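Local coordinates for protein probable LacI-family transcriptional regulator (Corynebacterium glutamicum ATCC 13032, PDB 3BIL) that probably binds cis-regulatory DNA and controls transcription as a regulator of the LacI family, with a periplasmic-binding-protein-like domain behind its DNA-binding region, at residues P170-A175 with L203-A208; L281-P286 with I328-I333. All coordinates share one frame; numbering follows the deposited sequence. Where two conformers were deposited one is given.

Contact 1 of 2, residues P170-A175 with L203-A208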
# COMPACT_ATOMS: atom_id res chain seq x y z
N PRO A 170 -10.97 -23.11 -2.00
CA PRO A 170 -11.15 -23.37 -0.57
C PRO A 170 -11.62 -22.20 0.28
O PRO A 170 -12.53 -22.37 1.08
CB PRO A 170 -9.77 -23.87 -0.13
CG PRO A 170 -9.16 -24.43 -1.41
CD PRO A 170 -9.61 -23.48 -2.46
N GLY A 171 -11.04 -21.02 0.10
CA GLY A 171 -11.52 -19.79 0.79
C GLY A 171 -12.92 -19.34 0.37
O GLY A 171 -13.80 -19.03 1.23
N ILE A 172 -13.16 -19.33 -0.95
CA ILE A 172 -14.48 -18.93 -1.47
C ILE A 172 -15.59 -19.88 -0.98
O ILE A 172 -16.65 -19.42 -0.41
CB ILE A 172 -14.45 -18.74 -2.97
CG1 ILE A 172 -13.49 -17.60 -3.33
CG2 ILE A 172 -15.83 -18.40 -3.48
CD1 ILE A 172 -13.06 -17.52 -4.81
N ALA A 173 -15.33 -21.18 -1.11
CA ALA A 173 -16.28 -22.18 -0.59
C ALA A 173 -16.56 -22.00 0.89
O ALA A 173 -17.72 -22.07 1.30
CB ALA A 173 -15.79 -23.54 -0.84
N ALA A 174 -15.53 -21.72 1.71
CA ALA A 174 -15.82 -21.51 3.14
C ALA A 174 -16.55 -20.23 3.45
O ALA A 174 -17.44 -20.19 4.35
CB ALA A 174 -14.60 -21.63 3.97
N ALA A 175 -16.18 -19.17 2.75
CA ALA A 175 -16.94 -17.93 2.91
C ALA A 175 -18.39 -18.14 2.51
O ALA A 175 -19.29 -17.72 3.25
CB ALA A 175 -16.34 -16.81 2.15
N LEU A 203 -14.85 -15.97 -9.94
CA LEU A 203 -16.28 -15.88 -10.19
C LEU A 203 -16.88 -17.27 -10.52
O LEU A 203 -17.97 -17.60 -10.03
CB LEU A 203 -16.63 -14.79 -11.21
CG LEU A 203 -18.01 -14.87 -11.85
CD1 LEU A 203 -19.10 -14.24 -10.96
CD2 LEU A 203 -17.95 -14.21 -13.25
N GLU A 204 -16.16 -18.11 -11.28
CA GLU A 204 -16.56 -19.54 -11.40
C GLU A 204 -16.79 -20.14 -9.98
O GLU A 204 -17.90 -20.63 -9.70
CB GLU A 204 -15.54 -20.43 -12.15
CG GLU A 204 -15.09 -20.00 -13.56
CD GLU A 204 -13.90 -20.86 -14.13
OE1 GLU A 204 -13.26 -20.42 -15.12
OE2 GLU A 204 -13.61 -21.97 -13.59
N ASP A 205 -15.77 -20.03 -9.10
CA ASP A 205 -15.79 -20.63 -7.75
C ASP A 205 -16.88 -20.12 -6.84
O ASP A 205 -17.49 -20.84 -6.06
CB ASP A 205 -14.44 -20.46 -7.08
CG ASP A 205 -13.32 -21.13 -7.85
OD1 ASP A 205 -12.14 -20.76 -7.66
OD2 ASP A 205 -13.61 -22.03 -8.66
N PHE A 206 -17.13 -18.84 -6.89
CA PHE A 206 -18.23 -18.33 -6.13
C PHE A 206 -19.55 -18.91 -6.69
O PHE A 206 -20.49 -19.18 -5.91
CB PHE A 206 -18.20 -16.78 -6.13
CG PHE A 206 -19.50 -16.16 -5.76
CD1 PHE A 206 -19.83 -15.94 -4.44
CD2 PHE A 206 -20.44 -15.84 -6.76
CE1 PHE A 206 -21.05 -15.35 -4.08
CE2 PHE A 206 -21.68 -15.30 -6.43
CZ PHE A 206 -21.98 -15.05 -5.07
N LYS A 207 -19.64 -19.07 -8.01
CA LYS A 207 -20.90 -19.60 -8.61
C LYS A 207 -21.16 -21.06 -8.19
O LYS A 207 -22.24 -21.37 -7.63
CB LYS A 207 -20.95 -19.42 -10.15
CG LYS A 207 -21.46 -18.03 -10.68
CD LYS A 207 -20.88 -17.78 -12.06
CE LYS A 207 -21.86 -17.12 -13.07
NZ LYS A 207 -21.17 -16.70 -14.39
N ALA A 208 -20.16 -21.92 -8.39
CA ALA A 208 -20.20 -23.31 -7.90
C ALA A 208 -20.44 -23.48 -6.39
O ALA A 208 -21.29 -24.27 -5.99
CB ALA A 208 -18.95 -24.05 -8.33
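D205 is the first residue of 203-208 to meet I172, and it does so through its methylene rather than its carboxylate: I172 CD1 ends 4.0 Å from D205 CB. The two side chains cross at about a right angle. With D205 CG beside its own backbone N (chi1 -61°), the carboxylate stands near the like-charged E201, while the side chain also rests on P168. The closeness of D205 OD1 to E201 OE2 would be expected to favour protonation of one of the two acids. The other branch of I172 reaches the backbone where D205 passes into F206, with CG2 lying 3.9 Å from D205 C and 3.7 Å from F206 N. Within the two segments the closest CA atoms are those of I172 and F206, 6.0 Å apart, and I172 CG2 sits 3.6 Å from F206 CA. The same methyl is 3.9 Å from F206 CB, the apolar side-chain contact of the pair. A chi1 of -63° keeps CG1 beside the backbone N of I172 and turns CG2 to the far side from it, toward helix 197-212. The F206 ring takes no part; it turns from I172, stacks with Y189 and touches I187. I172 and A175 also press on F246 of strand 244-247. Two helices packed side by side over the parallel part of the mixed sheet, which includes strands 244-247, 187-190 and 219-221, with 197-212 connecting the last two, are characteristic of the alpha/beta sandwich of a periplasmic-binding-protein-like subdomain.

Contact 2 of 2, residues L281-P286 with I328-I333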
# COMPACT_ATOMS: atom_id res chain seq x y z
N LEU A 281 -5.19 -2.64 7.94
CA LEU A 281 -6.39 -1.86 8.31
C LEU A 281 -7.73 -2.58 8.23
O LEU A 281 -8.69 -2.12 8.86
CB LEU A 281 -6.45 -0.49 7.61
CG LEU A 281 -5.41 0.55 8.06
CD1 LEU A 281 -5.50 1.86 7.24
CD2 LEU A 281 -5.52 0.84 9.56
N PHE A 282 -7.81 -3.69 7.48
CA PHE A 282 -9.04 -4.52 7.51
C PHE A 282 -9.25 -5.13 8.90
O PHE A 282 -10.37 -5.17 9.38
CB PHE A 282 -9.14 -5.59 6.39
CG PHE A 282 -9.14 -5.02 4.95
CD1 PHE A 282 -8.83 -5.86 3.88
CD2 PHE A 282 -9.46 -3.69 4.70
CE1 PHE A 282 -8.79 -5.39 2.59
CE2 PHE A 282 -9.46 -3.19 3.40
CZ PHE A 282 -9.11 -4.03 2.33
N ALA A 283 -8.18 -5.51 9.59
CA ALA A 283 -8.30 -6.16 10.90
C ALA A 283 -8.69 -5.21 12.04
O ALA A 283 -8.94 -5.66 13.17
CB ALA A 283 -7.00 -6.85 11.24
N LEU A 284 -8.72 -3.90 11.75
CA LEU A 284 -8.87 -2.87 12.79
C LEU A 284 -10.08 -1.93 12.63
O LEU A 284 -10.17 -0.92 13.34
CB LEU A 284 -7.58 -2.02 12.93
CG LEU A 284 -6.20 -2.70 12.93
CD1 LEU A 284 -5.16 -1.65 12.73
CD2 LEU A 284 -5.92 -3.55 14.16
N GLN A 285 -10.97 -2.25 11.68
CA GLN A 285 -12.32 -1.68 11.60
C GLN A 285 -13.06 -1.91 12.95
O GLN A 285 -12.66 -2.80 13.72
CB GLN A 285 -13.10 -2.34 10.42
CG GLN A 285 -12.52 -2.24 8.97
CD GLN A 285 -12.26 -0.79 8.47
OE1 GLN A 285 -13.20 -0.04 8.12
NE2 GLN A 285 -10.97 -0.40 8.44
N PRO A 286 -14.11 -1.11 13.28
CA PRO A 286 -14.91 -1.40 14.51
C PRO A 286 -15.43 -2.83 14.58
O PRO A 286 -15.58 -3.37 15.67
CB PRO A 286 -16.08 -0.40 14.44
CG PRO A 286 -16.05 0.15 13.02
CD PRO A 286 -14.59 0.11 12.60
N ILE A 328 -10.06 -16.17 7.06
CA ILE A 328 -9.83 -15.62 8.37
C ILE A 328 -11.19 -15.12 8.91
O ILE A 328 -11.71 -14.10 8.47
CB ILE A 328 -8.80 -14.44 8.29
CG1 ILE A 328 -7.62 -14.76 7.37
CG2 ILE A 328 -8.30 -14.02 9.67
CD1 ILE A 328 -6.85 -16.03 7.66
N HIS A 329 -11.75 -15.83 9.87
CA HIS A 329 -13.04 -15.46 10.44
C HIS A 329 -12.84 -14.35 11.46
O HIS A 329 -12.13 -14.50 12.46
CB HIS A 329 -13.74 -16.67 11.07
CG HIS A 329 -15.22 -16.49 11.28
ND1 HIS A 329 -16.08 -17.54 11.52
CD2 HIS A 329 -15.99 -15.37 11.31
CE1 HIS A 329 -17.30 -17.08 11.68
NE2 HIS A 329 -17.27 -15.76 11.56
N ARG A 330 -13.45 -13.20 11.17
CA ARG A 330 -13.41 -12.08 12.08
C ARG A 330 -14.83 -11.71 12.48
O ARG A 330 -15.56 -12.61 12.90
CB ARG A 330 -12.67 -10.92 11.51
CG ARG A 330 -11.25 -11.28 11.12
CD ARG A 330 -10.38 -10.02 11.27
NE ARG A 330 -9.02 -10.25 10.82
CZ ARG A 330 -8.51 -9.84 9.68
NH1 ARG A 330 -9.23 -9.11 8.83
NH2 ARG A 330 -7.26 -10.13 9.40
N GLU A 331 -15.23 -10.45 12.38
CA GLU A 331 -16.59 -10.10 12.85
C GLU A 331 -17.56 -9.34 11.91
O GLU A 331 -18.43 -8.61 12.39
CB GLU A 331 -16.50 -9.41 14.21
CG GLU A 331 -16.61 -10.36 15.40
CD GLU A 331 -15.26 -10.68 16.08
OE1 GLU A 331 -15.07 -11.86 16.48
OE2 GLU A 331 -14.42 -9.75 16.20
N SER A 332 -17.45 -9.53 10.60
CA SER A 332 -18.27 -8.76 9.65
C SER A 332 -19.48 -9.51 9.02
O SER A 332 -20.01 -9.08 7.99
CB SER A 332 -17.37 -8.18 8.57
OG SER A 332 -16.52 -9.14 7.98
N ILE A 333 -19.92 -10.60 9.65
CA ILE A 333 -21.08 -11.37 9.23
C ILE A 333 -22.14 -11.31 10.33
O ILE A 333 -21.89 -11.74 11.44
CB ILE A 333 -20.74 -12.86 9.06
CG1 ILE A 333 -19.51 -13.09 8.16
CG2 ILE A 333 -21.96 -13.65 8.59
CD1 ILE A 333 -19.60 -12.50 6.80
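A283 lays its methyl over one face of the R330 guanidinium, and this van der Waals contact carries most of the meeting. A283 CB stands over the centre of the group, 3.7 Å from R330 CZ, while R330 NH1 comes 3.7 Å from A283 CA. F282 adds its backbone, the carbonyl carbon C lying 4.0 Å from R330 NH1 in an oblique approach. The arginine reaches this far because its chain is extended from CG to NE (chi3 -175°). In the LacI-like fold these are two loops of one subdomain: 281-286 follows strand 272-276, while the loop 328-333 leads on from strand 322-328. The former also packs on the second subunit: L281 and F282 meet F282 and L281 of that subunit, and Q285 its Q285. Hydrogen bonding runs alongside the contact instead of across it. Q285 NE2 donates to L281 O over 2.9 Å, nearly straight at 165°, though the donor stands 40° out of the carbonyl plane. The weak backbone bond from L284 N to the same L281 O, at 3.4 Å, gives that oxygen two donors. R330 NH1 gives a weak bond to L289 O, and R330 N bonds to T290 OG1.

Overall arrangement
In contact 1 two of the three touching residues are buried, against one of three in contact 2; the contact centres lie about 14 and 18 Å from the centre of the chain. They are 20 Å apart, with nearest atoms about 6 Å apart and no touch, and in sequence contact 1 closes before contact 2 opens. No element is shared: 170-175 and 203-208 belong to regular helices, whereas 281-286 and 328-333 lie in loops. Neither has a hydrogen bond across it. Contact 1 sets the branches of an isoleucine against helix backbone and the CB atoms of two residues, while contact 2 sets a methyl on a cationic plane. Only the latter lies beside the second subunit.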